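Local coordinates for protein octenoyl-CoA reductase/carboxylase (Streptomyces sp., PDB 4A0S) that catalyses the NADPH-dependent reductive carboxylation of 2-octenoyl-CoA, supplying an extender unit for cinnabaramide polyketide biosynthesis, at residues A[139-143]-A[363-368]; A[72-78]-A[113-117]. All coordinates share one frame; numbering follows the deposited sequence.

Interaction 1. Residues A[139-143]-A[363-368]; sequences VHPAH and ANHEEQ. With CO8 (octanoyl-coenzyme A), chain E.
His140 and His365 are joined imidazole to imidazole: His140 NE2 lies 2.9 Å from His365 ND1 in a nearly straight hydrogen bond (168°) in which either nitrogen could be the donor. The rings meet rim to rim, their planes turned 40° apart. One face of the His140 ring is roofed by Gln368, whose CG sits over the face 3.5 Å from the centroid, displaced toward the rim, as a CH-pi contact. The bend of the glutamine chain at chi2 (-74°) folds it over the imidazole and lays its amide nearly parallel to the ring. From there Gln368 NE2 donates to the backbone O of Pro200 and to a water 2.7 Å away. That water donates to Ala363 O at 2.7 Å and accepts a weak hydrogen bond from His140 ND1, so this water ties the ring to both parts of the 363-368 segment, loop and helix. Asn364 and Glu367 close a capping box at the start of helix 365-376: Glu367 N donates to Asn364 OD1 (2.6 Å) and Asn364 N to Glu367 OE1 (2.8 Å), which also forms a salt bridge with Arg208. Beyond His140, Pro141 and Ala142 line the acyl pocket, with Ala142 CA 3.5 Å from C8' at the end of the octanoyl chain. Behind His365 stands a second subunit, whose His152 meets its ring edge-to-face. With His140 reduced to alanine, His365 ND1 would probably lose its mate and the Gln368 chain the ring it lies on. Because the imidazole bond needs one N-H and one lone pair, the tautomers of the two histidines are likely to be coupled: whichever nitrogen of the pair gives the proton, the other must offer its lone pair.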
ATOM      1  N   VAL A 139      28.877  -6.364  -3.333  1.00 15.99           N
ATOM      2  CA  VAL A 139      28.025  -7.509  -3.228  1.00 15.85           C
ATOM      3  C   VAL A 139      27.177  -7.229  -2.014  1.00 15.75           C
ATOM      4  O   VAL A 139      27.703  -6.832  -0.962  1.00 15.84           O
ATOM      5  CB  VAL A 139      28.820  -8.794  -3.020  1.00 15.96           C
ATOM      6  CG1 VAL A 139      27.876  -9.948  -2.689  1.00 15.86           C
ATOM      7  CG2 VAL A 139      29.693  -9.087  -4.240  1.00 16.10           C
ATOM      8  N   HIS A 140      25.869  -7.403  -2.175  1.00 15.60           N
ATOM      9  CA  HIS A 140      24.955  -7.397  -1.044  1.00 15.53           C
ATOM     10  C   HIS A 140      24.534  -8.835  -0.740  1.00 15.52           C
ATOM     11  O   HIS A 140      24.735  -9.721  -1.556  1.00 15.54           O
ATOM     12  CB  HIS A 140      23.759  -6.471  -1.292  1.00 15.42           C
ATOM     13  CG  HIS A 140      22.839  -6.941  -2.370  1.00 15.33           C
ATOM     14  ND1 HIS A 140      21.917  -7.943  -2.174  1.00 15.28           N
ATOM     15  CD2 HIS A 140      22.683  -6.529  -3.648  1.00 15.33           C
ATOM     16  CE1 HIS A 140      21.234  -8.137  -3.287  1.00 15.24           C
ATOM     17  NE2 HIS A 140      21.689  -7.299  -4.203  1.00 15.27           N
ATOM     18  N   PRO A 141      23.980  -9.067   0.459  1.00 15.53           N
ATOM     19  CA  PRO A 141      23.872 -10.431   0.977  1.00 15.61           C
ATOM     20  C   PRO A 141      22.683 -11.272   0.505  1.00 15.55           C
ATOM     21  O   PRO A 141      22.625 -12.448   0.841  1.00 15.66           O
ATOM     22  CB  PRO A 141      23.760 -10.218   2.493  1.00 15.70           C
ATOM     23  CG  PRO A 141      23.123  -8.863   2.617  1.00 15.61           C
ATOM     24  CD  PRO A 141      23.798  -8.068   1.517  1.00 15.55           C
ATOM     25  N   ALA A 142      21.743 -10.672  -0.223  1.00 15.43           N
ATOM     26  CA  ALA A 142      20.531 -11.386  -0.628  1.00 15.40           C
ATOM     27  C   ALA A 142      20.823 -12.429  -1.694  1.00 15.45           C
ATOM     28  O   ALA A 142      20.851 -12.136  -2.888  1.00 15.41           O
ATOM     29  CB  ALA A 142      19.435 -10.411  -1.067  1.00 15.30           C
ATOM     30  N   HIS A 143      21.032 -13.654  -1.232  1.00 15.59           N
ATOM     31  CA  HIS A 143      21.366 -14.788  -2.090  1.00 15.69           C
ATOM     32  C   HIS A 143      20.052 -15.502  -2.311  1.00 15.73           C
ATOM     33  O   HIS A 143      19.564 -16.221  -1.442  1.00 15.85           O
ATOM     34  CB  HIS A 143      22.380 -15.653  -1.350  1.00 15.85           C
ATOM     35  CG  HIS A 143      22.867 -16.842  -2.115  1.00 16.00           C
ATOM     36  ND1 HIS A 143      22.194 -18.046  -2.116  1.00 16.15           N
ATOM     37  CD2 HIS A 143      24.006 -17.048  -2.814  1.00 16.08           C
ATOM     38  CE1 HIS A 143      22.880 -18.929  -2.819  1.00 16.30           C
ATOM     39  NE2 HIS A 143      23.985 -18.351  -3.249  1.00 16.25           N
ATOM     40  N   ALA A 363      17.534  -7.019   2.283  1.00 15.58           N
ATOM     41  CA  ALA A 363      16.942  -6.149   1.284  1.00 15.49           C
ATOM     42  C   ALA A 363      17.026  -6.915   0.001  1.00 15.46           C
ATOM     43  O   ALA A 363      17.984  -7.653  -0.221  1.00 15.50           O
ATOM     44  CB  ALA A 363      17.705  -4.866   1.171  1.00 15.51           C
ATOM     45  N   ASN A 364      16.020  -6.749  -0.846  1.00 15.41           N
ATOM     46  CA  ASN A 364      16.051  -7.421  -2.112  1.00 15.40           C
ATOM     47  C   ASN A 364      16.920  -6.602  -3.031  1.00 15.42           C
ATOM     48  O   ASN A 364      17.327  -5.489  -2.704  1.00 15.43           O
ATOM     49  CB  ASN A 364      14.635  -7.594  -2.707  1.00 15.38           C
ATOM     50  CG  ASN A 364      13.956  -6.271  -2.977  1.00 15.35           C
ATOM     51  OD1 ASN A 364      14.562  -5.342  -3.535  1.00 15.37           O
ATOM     52  ND2 ASN A 364      12.694  -6.162  -2.555  1.00 15.35           N
ATOM     53  N   HIS A 365      17.183  -7.165  -4.193  1.00 15.46           N
ATOM     54  CA  HIS A 365      18.079  -6.562  -5.149  1.00 15.52           C
ATOM     55  C   HIS A 365      17.614  -5.162  -5.559  1.00 15.52           C
ATOM     56  O   HIS A 365      18.429  -4.281  -5.795  1.00 15.58           O
ATOM     57  CB  HIS A 365      18.130  -7.484  -6.357  1.00 15.59           C
ATOM     58  CG  HIS A 365      19.305  -7.290  -7.238  1.00 15.71           C
ATOM     59  ND1 HIS A 365      20.525  -6.843  -6.784  1.00 15.76           N
ATOM     60  CD2 HIS A 365      19.456  -7.537  -8.556  1.00 15.82           C
ATOM     61  CE1 HIS A 365      21.375  -6.811  -7.795  1.00 15.89           C
ATOM     62  NE2 HIS A 365      20.748  -7.223  -8.881  1.00 15.94           N
ATOM     63  N   GLU A 366      16.306  -4.967  -5.655  1.00 15.47           N
ATOM     64  CA  GLU A 366      15.780  -3.647  -5.994  1.00 15.50           C
ATOM     65  C   GLU A 366      16.103  -2.642  -4.895  1.00 15.50           C
ATOM     66  O   GLU A 366      16.581  -1.544  -5.157  1.00 15.57           O
ATOM     67  CB  GLU A 366      14.271  -3.679  -6.271  1.00 15.48           C
ATOM     68  CG  GLU A 366      13.738  -2.288  -6.579  1.00 15.96           C
ATOM     69  CD  GLU A 366      12.285  -2.254  -6.905  1.00 19.28           C
ATOM     70  OE1 GLU A 366      11.464  -2.678  -6.056  1.00 20.32           O
ATOM     71  OE2 GLU A 366      11.956  -1.766  -8.005  1.00 21.67           O
ATOM     72  N   GLU A 367      15.859  -3.036  -3.662  1.00 15.44           N
ATOM     73  CA  GLU A 367      16.121  -2.164  -2.523  1.00 15.46           C
ATOM     74  C   GLU A 367      17.591  -1.847  -2.397  1.00 15.53           C
ATOM     75  O   GLU A 367      17.972  -0.764  -1.980  1.00 15.60           O
ATOM     76  CB  GLU A 367      15.623  -2.811  -1.240  1.00 15.43           C
ATOM     77  CG  GLU A 367      14.148  -2.856  -1.222  1.00 15.41           C
ATOM     78  CD  GLU A 367      13.606  -3.778  -0.181  1.00 15.40           C
ATOM     79  OE1 GLU A 367      14.173  -4.869   0.041  1.00 15.39           O
ATOM     80  OE2 GLU A 367      12.603  -3.381   0.420  1.00 15.43           O
ATOM     81  N   GLN A 368      18.405  -2.825  -2.756  1.00 15.53           N
ATOM     82  CA  GLN A 368      19.825  -2.683  -2.664  1.00 15.62           C
ATOM     83  C   GLN A 368      20.324  -1.730  -3.714  1.00 15.72           C
ATOM     84  O   GLN A 368      21.190  -0.932  -3.439  1.00 15.82           O
ATOM     85  CB  GLN A 368      20.486  -4.041  -2.777  1.00 15.62           C
ATOM     86  CG  GLN A 368      20.363  -4.814  -1.468  1.00 15.59           C
ATOM     87  CD  GLN A 368      21.292  -4.258  -0.399  1.00 15.68           C
ATOM     88  OE1 GLN A 368      21.864  -3.170  -0.558  1.00 15.74           O
ATOM     89  NE2 GLN A 368      21.422  -4.982   0.706  1.00 15.70           N
TER
HETATM   90  N1A CO8 E1446      23.892 -27.479  16.505  1.00 37.18           N
HETATM   91  C2A CO8 E1446      23.474 -28.033  15.365  1.00 37.68           C
HETATM   92  N3A CO8 E1446      22.231 -27.861  14.930  1.00 37.23           N
HETATM   93  C4A CO8 E1446      21.370 -27.109  15.651  1.00 37.02           C
HETATM   94  C5A CO8 E1446      21.764 -26.511  16.842  1.00 36.86           C
HETATM   95  C6A CO8 E1446      23.074 -26.715  17.269  1.00 37.56           C
HETATM   96  N6A CO8 E1446      23.504 -26.154  18.403  1.00 36.85           N
HETATM   97  N7A CO8 E1446      20.724 -25.834  17.329  1.00 36.58           N
HETATM   98  C8A CO8 E1446      19.707 -26.000  16.480  1.00 36.56           C
HETATM   99  N9A CO8 E1446      20.100 -26.779  15.459  1.00 36.67           N
HETATM  100  C1B CO8 E1446      19.313 -27.235  14.282  1.00 35.04           C
HETATM  101  C2B CO8 E1446      18.343 -28.357  14.665  1.00 35.72           C
HETATM  102  O2B CO8 E1446      18.287 -29.342  13.609  1.00 34.78           O
HETATM  103  C3B CO8 E1446      17.029 -27.588  14.769  1.00 36.12           C
HETATM  104  O3B CO8 E1446      15.923 -28.448  14.535  1.00 37.88           O
HETATM  105  P3B CO8 E1446      15.113 -28.927  15.851  1.00 40.91           P
HETATM  106  O7A CO8 E1446      15.035 -30.552  15.767  1.00 41.58           O
HETATM  107  O8A CO8 E1446      16.043 -28.700  17.191  1.00 40.06           O
HETATM  108  O9A CO8 E1446      13.808 -28.247  15.981  1.00 40.39           O
HETATM  109  C4B CO8 E1446      17.149 -26.540  13.669  1.00 34.18           C
HETATM  110  O4B CO8 E1446      18.524 -26.136  13.723  1.00 34.78           O
HETATM  111  C5B CO8 E1446      16.380 -25.257  14.008  1.00 32.21           C
HETATM  112  O5B CO8 E1446      16.642 -24.261  12.998  1.00 29.83           O
HETATM  113  P1A CO8 E1446      15.962 -24.413  11.512  1.00 27.22           P
HETATM  114  O1A CO8 E1446      16.479 -23.098  10.645  1.00 29.32           O
HETATM  115  O2A CO8 E1446      16.339 -25.665  10.781  1.00 27.39           O
HETATM  116  O3A CO8 E1446      14.336 -24.426  11.762  1.00 26.23           O
HETATM  117  P2A CO8 E1446      13.285 -23.166  11.802  1.00 24.16           P
HETATM  118  O4A CO8 E1446      12.215 -23.500  12.939  1.00 25.52           O
HETATM  119  O5A CO8 E1446      12.633 -22.865  10.485  1.00 24.15           O
HETATM  120  O6A CO8 E1446      14.116 -21.880  12.372  1.00 24.75           O
HETATM  121  CBP CO8 E1446      14.902 -19.551  12.446  1.00 20.75           C
HETATM  122  CCP CO8 E1446      13.909 -20.563  11.826  1.00 22.49           C
HETATM  123  CDP CO8 E1446      14.455 -19.348  13.904  1.00 17.06           C
HETATM  124  CEP CO8 E1446      14.740 -18.229  11.695  1.00 19.72           C
HETATM  125  CAP CO8 E1446      16.363 -20.107  12.342  1.00 20.73           C
HETATM  126  OAP CO8 E1446      16.719 -20.551  10.992  1.00 23.80           O
HETATM  127  C9P CO8 E1446      17.451 -19.152  12.905  1.00 21.53           C
HETATM  128  O9P CO8 E1446      17.571 -19.030  14.131  1.00 20.79           O
HETATM  129  N8P CO8 E1446      18.244 -18.526  12.004  1.00 22.54           N
HETATM  130  C7P CO8 E1446      19.385 -17.653  12.410  1.00 24.24           C
HETATM  131  C6P CO8 E1446      19.113 -16.125  12.330  1.00 28.55           C
HETATM  132  C5P CO8 E1446      19.729 -15.444  13.575  1.00 29.28           C
HETATM  133  O5P CO8 E1446      19.320 -15.734  14.696  1.00 32.30           O
HETATM  134  N4P CO8 E1446      20.799 -14.659  13.465  1.00 30.23           N
HETATM  135  C3P CO8 E1446      21.390 -14.023  12.294  1.00 27.46           C
HETATM  136  C2P CO8 E1446      21.077 -12.544  12.569  1.00 25.73           C
HETATM  137  S1P CO8 E1446      20.089 -11.793  11.221  1.00 19.43           S
HETATM  138  C1' CO8 E1446      21.365 -10.918  10.447  1.00 20.58           C
HETATM  139  O1' CO8 E1446      22.372 -10.509  11.053  1.00 23.01           O
HETATM  140  C2' CO8 E1446      21.171 -10.746   9.093  1.00 17.30           C
HETATM  141  C3' CO8 E1446      22.053 -10.064   8.286  1.00 14.75           C
HETATM  142  C4' CO8 E1446      21.751  -9.908   6.928  1.00 12.30           C
HETATM  143  C5' CO8 E1446      20.675 -10.828   6.372  1.00  8.34           C
HETATM  144  C6' CO8 E1446      20.671 -10.561   4.851  1.00  3.78           C
HETATM  145  C7' CO8 E1446      19.475 -11.228   4.232  1.00  2.00           C
HETATM  146  C8' CO8 E1446      19.583 -11.060   2.713  1.00  2.00           C
HETATM  147  O   HOH W   1      20.556  -7.565   0.429  1.00  2.00           O

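Interaction 2. Residues A[72-78]-A[113-117]; sequences SSINYNT and LGSDC. With NAP (NADP nicotinamide-adenine-dinucleotide phosphate), chain F.
A buried, largely polar contact, centred on Asp116 with Ser73 and Asn75, joins the end of strand 64-73 and the start of helix 76-82 to the loop entering strand 117-124. Asp116 OD1 accepts twice: from Ser73 OG (2.6 Å) on its syn lone pair, and from Asn75 ND2 (3.1 Å), which comes from above the carboxylate plane. Its other oxygen, OD2, is taken by the backbone N of Leu201, so both oxygens are held and the carboxylate's rotation is fixed. The carbonyl is used too, Ser72 OG donating to Asp116 O at 2.6 Å. This is the GroES-like domain of the medium-chain dehydrogenase/reductase fold, and the strand-to-helix turn faces the NADP site: the Tyr76 ring presents its edge to the cofactor, CD2 lying 3.3 Å from phosphate oxygen O2A. Asn77 ND2 reaches across to Ser115 OG (3.0 Å), a hydroxyl also bonded to Trp164 O. Two waters fill the seam, one bridging Ser73 O, Asn75 ND2, Thr78 OG1 and Ser115 N, the other Thr78 OG1, Gly114 N and Ser115 OG. At the far end the contact turns apolar, with Thr78 CG2 4.0 Å from Leu113 CD1.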
ATOM      1  N   SER A  72      35.652  -6.111   2.749  1.00 15.66           N
ATOM      2  CA  SER A  72      34.406  -6.640   3.232  1.00 15.39           C
ATOM      3  C   SER A  72      34.153  -5.888   4.526  1.00 15.58           C
ATOM      4  O   SER A  72      34.733  -4.814   4.747  1.00 15.82           O
ATOM      5  CB  SER A  72      34.555  -8.146   3.448  1.00 15.41           C
ATOM      6  OG  SER A  72      33.337  -8.750   3.814  1.00 15.77           O
ATOM      7  N   SER A  73      33.271  -6.405   5.373  1.00 15.52           N
ATOM      8  CA  SER A  73      33.044  -5.752   6.642  1.00 15.78           C
ATOM      9  C   SER A  73      32.666  -6.810   7.647  1.00 15.90           C
ATOM     10  O   SER A  73      32.242  -7.922   7.275  1.00 15.71           O
ATOM     11  CB  SER A  73      31.908  -4.735   6.519  1.00 15.64           C
ATOM     12  OG  SER A  73      30.657  -5.398   6.534  1.00 15.42           O
ATOM     13  N   ILE A  74      32.801  -6.474   8.922  1.00 16.26           N
ATOM     14  CA  ILE A  74      32.199  -7.314   9.941  1.00 16.44           C
ATOM     15  C   ILE A  74      30.739  -6.918  10.047  1.00 16.29           C
ATOM     16  O   ILE A  74      30.405  -5.720  10.132  1.00 16.33           O
ATOM     17  CB  ILE A  74      32.888  -7.174  11.312  1.00 16.99           C
ATOM     18  CG1 ILE A  74      34.384  -7.395  11.160  1.00 17.21           C
ATOM     19  CG2 ILE A  74      32.279  -8.158  12.313  1.00 17.25           C
ATOM     20  CD1 ILE A  74      34.740  -8.780  10.650  1.00 17.34           C
ATOM     21  N   ASN A  75      29.881  -7.927   9.982  1.00 16.17           N
ATOM     22  CA  ASN A  75      28.494  -7.747  10.284  1.00 16.17           C
ATOM     23  C   ASN A  75      28.197  -8.510  11.518  1.00 16.58           C
ATOM     24  O   ASN A  75      28.972  -9.378  11.922  1.00 16.80           O
ATOM     25  CB  ASN A  75      27.636  -8.221   9.125  1.00 15.76           C
ATOM     26  CG  ASN A  75      27.574  -7.197   8.058  1.00 15.47           C
ATOM     27  OD1 ASN A  75      26.907  -6.183   8.220  1.00 15.54           O
ATOM     28  ND2 ASN A  75      28.331  -7.400   6.999  1.00 15.22           N
ATOM     29  N   TYR A  76      27.084  -8.186  12.147  1.00 16.79           N
ATOM     30  CA  TYR A  76      26.812  -8.896  13.344  1.00 17.86           C
ATOM     31  C   TYR A  76      26.630 -10.367  13.037  1.00 17.67           C
ATOM     32  O   TYR A  76      27.001 -11.195  13.842  1.00 17.61           O
ATOM     33  CB  TYR A  76      25.681  -8.284  14.175  1.00 18.41           C
ATOM     34  CG  TYR A  76      26.012  -8.421  15.634  1.00 21.24           C
ATOM     35  CD1 TYR A  76      25.936  -9.663  16.255  1.00 23.19           C
ATOM     36  CD2 TYR A  76      26.463  -7.341  16.380  1.00 23.14           C
ATOM     37  CE1 TYR A  76      26.267  -9.836  17.588  1.00 26.34           C
ATOM     38  CE2 TYR A  76      26.804  -7.503  17.738  1.00 25.62           C
ATOM     39  CZ  TYR A  76      26.706  -8.767  18.328  1.00 26.45           C
ATOM     40  OH  TYR A  76      26.997  -8.978  19.665  1.00 26.19           O
ATOM     41  N   ASN A  77      26.108 -10.694  11.854  1.00 17.40           N
ATOM     42  CA  ASN A  77      25.912 -12.102  11.529  1.00 17.93           C
ATOM     43  C   ASN A  77      27.238 -12.870  11.465  1.00 18.05           C
ATOM     44  O   ASN A  77      27.273 -14.074  11.726  1.00 18.23           O
ATOM     45  CB  ASN A  77      25.039 -12.330  10.276  1.00 17.70           C
ATOM     46  CG  ASN A  77      25.711 -11.867   8.975  1.00 19.04           C
ATOM     47  OD1 ASN A  77      26.755 -11.230   8.985  1.00 21.86           O
ATOM     48  ND2 ASN A  77      25.095 -12.197   7.841  1.00 19.60           N
ATOM     49  N   THR A  78      28.314 -12.148  11.153  1.00 17.91           N
ATOM     50  CA  THR A  78      29.668 -12.688  11.181  1.00 18.45           C
ATOM     51  C   THR A  78      29.988 -13.109  12.598  1.00 19.36           C
ATOM     52  O   THR A  78      30.479 -14.214  12.826  1.00 20.15           O
ATOM     53  CB  THR A  78      30.704 -11.644  10.696  1.00 18.26           C
ATOM     54  OG1 THR A  78      30.225 -11.027   9.493  1.00 18.10           O
ATOM     55  CG2 THR A  78      32.089 -12.303  10.448  1.00 18.06           C
ATOM     56  N   LEU A 113      32.882 -16.895   5.766  1.00 16.63           N
ATOM     57  CA  LEU A 113      31.949 -15.873   6.245  1.00 16.40           C
ATOM     58  C   LEU A 113      32.082 -14.590   5.461  1.00 15.99           C
ATOM     59  O   LEU A 113      32.945 -14.481   4.607  1.00 15.91           O
ATOM     60  CB  LEU A 113      32.234 -15.581   7.715  1.00 16.95           C
ATOM     61  CG  LEU A 113      32.284 -16.798   8.636  1.00 17.73           C
ATOM     62  CD1 LEU A 113      32.399 -16.292  10.044  1.00 18.11           C
ATOM     63  CD2 LEU A 113      31.037 -17.708   8.487  1.00 18.16           C
ATOM     64  N   GLY A 114      31.242 -13.605   5.782  1.00 15.63           N
ATOM     65  CA  GLY A 114      31.338 -12.311   5.146  1.00 15.26           C
ATOM     66  C   GLY A 114      30.125 -12.154   4.271  1.00 14.93           C
ATOM     67  O   GLY A 114      29.901 -12.940   3.352  1.00 14.75           O
ATOM     68  N   SER A 115      29.343 -11.129   4.563  1.00 14.95           N
ATOM     69  CA  SER A 115      28.027 -10.999   3.969  1.00 14.76           C
ATOM     70  C   SER A 115      27.877  -9.748   3.141  1.00 14.91           C
ATOM     71  O   SER A 115      26.847  -9.534   2.511  1.00 15.32           O
ATOM     72  CB  SER A 115      26.988 -11.051   5.069  1.00 14.72           C
ATOM     73  OG  SER A 115      27.133 -12.298   5.710  1.00 14.96           O
ATOM     74  N   ASP A 116      28.918  -8.939   3.108  1.00 15.15           N
ATOM     75  CA  ASP A 116      29.012  -7.948   2.040  1.00 15.14           C
ATOM     76  C   ASP A 116      30.452  -7.788   1.610  1.00 15.19           C
ATOM     77  O   ASP A 116      31.363  -8.389   2.199  1.00 15.42           O
ATOM     78  CB  ASP A 116      28.281  -6.613   2.365  1.00 15.38           C
ATOM     79  CG  ASP A 116      28.550  -6.079   3.761  1.00 16.14           C
ATOM     80  OD1 ASP A 116      29.578  -6.393   4.395  1.00 16.43           O
ATOM     81  OD2 ASP A 116      27.711  -5.296   4.232  1.00 19.53           O
ATOM     82  N   CYS A 117      30.668  -7.020   0.556  1.00 14.72           N
ATOM     83  CA  CYS A 117      32.007  -6.793   0.105  1.00 15.11           C
ATOM     84  C   CYS A 117      31.962  -5.849  -1.045  1.00 14.86           C
ATOM     85  O   CYS A 117      30.892  -5.582  -1.600  1.00 14.75           O
ATOM     86  CB  CYS A 117      32.703  -8.096  -0.298  1.00 15.00           C
ATOM     87  SG  CYS A 117      32.456  -8.617  -1.963  1.00 15.38           S
TER
HETATM   88  PA  NAP F1447      26.278  -3.375  15.519  1.00  5.60           P
HETATM   89  O1A NAP F1447      27.089  -2.560  14.443  1.00  7.99           O
HETATM   90  O2A NAP F1447      27.078  -4.069  16.581  1.00  7.57           O
HETATM   91  O5B NAP F1447      25.338  -2.360  16.191  1.00  8.14           O
HETATM   92  C5B NAP F1447      24.393  -2.874  17.108  1.00  9.24           C
HETATM   93  C4B NAP F1447      24.055  -1.741  18.064  1.00  8.98           C
HETATM   94  O4B NAP F1447      23.062  -2.271  18.952  1.00  7.77           O
HETATM   95  C3B NAP F1447      25.254  -1.298  18.929  1.00  7.70           C
HETATM   96  O3B NAP F1447      25.557   0.021  18.520  1.00  8.15           O
HETATM   97  C2B NAP F1447      24.688  -1.190  20.337  1.00  8.37           C
HETATM   98  O2B NAP F1447      24.120   0.094  20.590  1.00  8.43           O
HETATM   99  C1B NAP F1447      23.578  -2.180  20.355  1.00  8.36           C
HETATM  100  N9A NAP F1447      24.149  -3.505  20.705  1.00 13.12           N
HETATM  101  C8A NAP F1447      25.361  -4.011  20.425  1.00 16.20           C
HETATM  102  N7A NAP F1447      25.461  -5.263  20.891  1.00 13.35           N
HETATM  103  C5A NAP F1447      24.297  -5.531  21.464  1.00 14.95           C
HETATM  104  C6A NAP F1447      23.828  -6.637  22.130  1.00 14.65           C
HETATM  105  N6A NAP F1447      24.600  -7.716  22.246  1.00 16.70           N
HETATM  106  N1A NAP F1447      22.594  -6.603  22.606  1.00 12.42           N
HETATM  107  C2A NAP F1447      21.814  -5.536  22.451  1.00 11.40           C
HETATM  108  N3A NAP F1447      22.231  -4.446  21.844  1.00 13.73           N
HETATM  109  C4A NAP F1447      23.470  -4.434  21.343  1.00 13.93           C
HETATM  110  O3  NAP F1447      25.337  -4.457  14.808  1.00  5.52           O
HETATM  111  PN  NAP F1447      24.362  -4.113  13.578  1.00  3.29           P
HETATM  112  O1N NAP F1447      25.257  -4.467  12.338  1.00  3.54           O
HETATM  113  O2N NAP F1447      23.738  -2.743  13.647  1.00  4.92           O
HETATM  114  O5D NAP F1447      23.317  -5.297  13.806  1.00  2.78           O
HETATM  115  C5D NAP F1447      22.457  -5.138  14.930  1.00  2.00           C
HETATM  116  C4D NAP F1447      21.556  -6.340  14.912  1.00  3.10           C
HETATM  117  O4D NAP F1447      20.868  -6.316  13.613  1.00  8.66           O
HETATM  118  C3D NAP F1447      22.315  -7.666  14.946  1.00  8.53           C
HETATM  119  O3D NAP F1447      21.490  -8.494  15.793  1.00 10.58           O
HETATM  120  C2D NAP F1447      22.295  -8.147  13.511  1.00  6.73           C
HETATM  121  O2D NAP F1447      22.353  -9.591  13.430  1.00 10.19           O
HETATM  122  C1D NAP F1447      20.894  -7.696  13.147  1.00  7.52           C
HETATM  123  N1N NAP F1447      20.907  -7.434  11.727  1.00  7.99           N
HETATM  124  C2N NAP F1447      19.890  -7.993  10.983  1.00  6.94           C
HETATM  125  C3N NAP F1447      19.915  -7.725   9.643  1.00  7.02           C
HETATM  126  C7N NAP F1447      18.831  -8.338   8.844  1.00  4.75           C
HETATM  127  O7N NAP F1447      17.899  -8.956   9.371  1.00  7.85           O
HETATM  128  N7N NAP F1447      19.011  -8.187   7.560  1.00  2.01           N
HETATM  129  C4N NAP F1447      20.902  -6.933   9.049  1.00  8.98           C
HETATM  130  C5N NAP F1447      21.919  -6.354   9.787  1.00  8.81           C
HETATM  131  C6N NAP F1447      21.915  -6.606  11.150  1.00  9.99           C
HETATM  132  P2B NAP F1447      23.879   0.439  22.143  1.00 12.20           P
HETATM  133  O1X NAP F1447      23.712   2.047  21.940  1.00 12.30           O
HETATM  134  O2X NAP F1447      22.499  -0.207  22.668  1.00 15.96           O
HETATM  135  O3X NAP F1447      25.163  -0.044  22.772  1.00 11.34           O
HETATM  136  O   HOH W   2      30.368  -9.654   6.931  1.00  2.00           O
HETATM  137  O   HOH W   3      29.307 -12.839   7.615  1.00  2.00           O

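Along the chain the two contacts follow one another, 72-78 and 113-117 first, then 139-143 and 363-368; their centres are 14 Å apart. They touch directly: strand 117-124, entered from 113-117, pairs antiparallel with strand 136-139, and Val139 N probably bonds to Cys117 O at 2.8 Å, while Pro141 packs on Ser115. Interaction 2 stays within the GroES-like domain. Interaction 1 instead joins that domain to the chain just after strand 356-359, the last strand, within this chain, of the parallel Rossmann-type sheet. Helix 200-210 adjoins both, Leu201 meeting Pro141, Asn75 and Ser115. Both border the ligands: Tyr76 meets NADP and Asn77 the coenzyme A ligand, while Pro141 and Ala142 meet the end of its octanoyl chain.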